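Local coordinates for high-potential iron-sulfur protein isozyme 2 (Ectothiorhodospira shaposhnikovii, PDB 1HPI) that carries electrons in anaerobic electron transport of photosynthetic bacteria, using a [4Fe-4S] cluster of high redox potential, at residues L39-S44 / P50-P55. Numbering follows the deposited sequence.
Sequences LYTDAS and PCSVFP. With SF4 (iron/sulfur cluster), chain B.
The backbones of Leu39 and Ser52 are joined by a hydrogen bond from Ser52 N to Leu39 O (2.9 Å), an oxygen that also receives a CA-H contact from Cys51 CA at 3.2 Å, while a longer, weak bond runs from Thr41 N to Pro50 O. The Pro50 carbonyl also accepts from a water, 2.8 Å from Pro50 O, which in turn accepts from Asp42 N; this water lies over the centre of one face of the Tyr40 ring. Away from the cluster, Thr41 CG2 lies in van der Waals contact with Ser52 OG (3.4 Å), and the Thr41 side chain crosses the Pro50 ring at about a right angle, OG1 against CB and CG. On the cluster side, Cys51 SG binds an iron of the [4Fe-4S] cluster, FE3, at 2.2 Å; SG, anti to the backbone N (chi1 169°), is carried to the iron and also accepts a weak bond from Val53 N, within the type I turn Cys51–Phe54. Leu39 CD1 and Val53 CG1 both approach cluster sulfide S1, the latter at 3.7 Å, and Tyr40 CB packs on S4, lining the apolar pocket characteristic of HiPIPs. Tyr40 OH is hydrogen-bonded to Ala45 O, and strand 57-60 backs the contact, Val59 touching Tyr40, Cys51 and Phe54, while Leu58 touches Pro50.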
# COMPACT_ATOMS: atom_id res chain seq x y z
N LEU A 39 -3.73 -4.46 -6.67
CA LEU A 39 -4.83 -3.70 -6.06
C LEU A 39 -4.72 -2.18 -6.16
O LEU A 39 -5.64 -1.45 -5.77
CB LEU A 39 -5.18 -4.19 -4.64
CG LEU A 39 -5.25 -5.71 -4.52
CD1 LEU A 39 -5.63 -6.13 -3.11
CD2 LEU A 39 -6.26 -6.29 -5.51
N TYR A 40 -3.58 -1.72 -6.67
CA TYR A 40 -3.28 -0.30 -6.87
C TYR A 40 -3.81 -0.04 -8.26
O TYR A 40 -3.19 -0.36 -9.28
CB TYR A 40 -1.76 -0.04 -6.76
CG TYR A 40 -1.32 1.39 -6.62
CD1 TYR A 40 -1.51 2.14 -5.46
CD2 TYR A 40 -0.66 2.00 -7.69
CE1 TYR A 40 -1.06 3.46 -5.36
CE2 TYR A 40 -0.20 3.32 -7.61
CZ TYR A 40 -0.40 4.05 -6.44
OH TYR A 40 0.04 5.35 -6.33
N THR A 41 -5.01 0.50 -8.24
CA THR A 41 -5.75 0.78 -9.45
C THR A 41 -5.21 1.64 -10.54
O THR A 41 -5.44 1.37 -11.71
CB THR A 41 -7.27 0.78 -9.29
OG1 THR A 41 -7.61 1.91 -8.53
CG2 THR A 41 -7.71 -0.49 -8.56
N ASP A 42 -4.50 2.69 -10.19
CA ASP A 42 -3.97 3.53 -11.23
C ASP A 42 -2.49 3.30 -11.28
O ASP A 42 -1.76 3.87 -10.47
CB ASP A 42 -4.24 4.98 -10.85
CG ASP A 42 -3.91 5.92 -11.97
OD1 ASP A 42 -3.26 5.36 -12.96
OD2 ASP A 42 -4.23 7.09 -11.95
N ALA A 43 -2.07 2.46 -12.22
CA ALA A 43 -0.67 2.13 -12.35
C ALA A 43 0.21 3.31 -12.64
O ALA A 43 1.42 3.26 -12.50
CB ALA A 43 -0.44 1.00 -13.34
N SER A 44 -0.43 4.38 -13.06
CA SER A 44 0.37 5.52 -13.38
C SER A 44 0.42 6.54 -12.25
O SER A 44 1.07 7.57 -12.39
CB SER A 44 -0.02 6.11 -14.72
OG SER A 44 -1.24 6.80 -14.56
N PRO A 50 -5.34 5.30 -5.47
CA PRO A 50 -6.34 4.43 -4.88
C PRO A 50 -5.89 2.98 -4.81
O PRO A 50 -5.05 2.49 -5.57
CB PRO A 50 -7.57 4.56 -5.78
CG PRO A 50 -7.14 5.30 -7.04
CD PRO A 50 -5.81 5.94 -6.73
N CYS A 51 -6.51 2.29 -3.86
CA CYS A 51 -6.27 0.87 -3.60
C CYS A 51 -7.60 0.17 -3.33
O CYS A 51 -8.37 0.60 -2.47
CB CYS A 51 -5.31 0.70 -2.41
SG CYS A 51 -5.25 -1.03 -1.86
N SER A 52 -7.91 -0.92 -4.05
CA SER A 52 -9.17 -1.65 -3.88
C SER A 52 -9.48 -2.10 -2.47
O SER A 52 -10.63 -2.18 -2.06
CB SER A 52 -9.17 -2.88 -4.76
OG SER A 52 -8.94 -2.40 -6.06
N VAL A 53 -8.43 -2.42 -1.73
CA VAL A 53 -8.65 -2.87 -0.38
C VAL A 53 -8.85 -1.76 0.64
O VAL A 53 -9.18 -2.05 1.78
CB VAL A 53 -7.73 -4.04 -0.01
CG1 VAL A 53 -6.34 -3.58 0.39
CG2 VAL A 53 -8.33 -4.91 1.08
N PHE A 54 -8.68 -0.49 0.23
CA PHE A 54 -8.85 0.65 1.12
C PHE A 54 -9.77 1.67 0.47
O PHE A 54 -9.35 2.73 0.03
CB PHE A 54 -7.49 1.33 1.34
CG PHE A 54 -6.60 0.59 2.31
CD1 PHE A 54 -6.94 0.61 3.67
CD2 PHE A 54 -5.47 -0.12 1.92
CE1 PHE A 54 -6.17 -0.05 4.62
CE2 PHE A 54 -4.68 -0.78 2.86
CZ PHE A 54 -5.03 -0.75 4.21
N PRO A 55 -11.05 1.34 0.37
CA PRO A 55 -12.00 2.23 -0.25
C PRO A 55 -12.01 3.63 0.37
O PRO A 55 -11.97 3.78 1.59
CB PRO A 55 -13.38 1.59 -0.05
CG PRO A 55 -13.13 0.18 0.47
CD PRO A 55 -11.68 0.12 0.93
FE1 SF4 B . -0.48 -1.09 -1.44
FE2 SF4 B . -1.37 -3.39 -2.65
FE3 SF4 B . -3.13 -1.59 -1.57
FE4 SF4 B . -1.51 -3.04 0.07
S1 SF4 B . -3.08 -3.85 -1.33
S2 SF4 B . -1.94 -0.84 0.22
S3 SF4 B . 0.32 -3.21 -1.18
S4 SF4 B . -1.70 -1.22 -3.28
O HOH W 1 -3.72 3.59 -7.75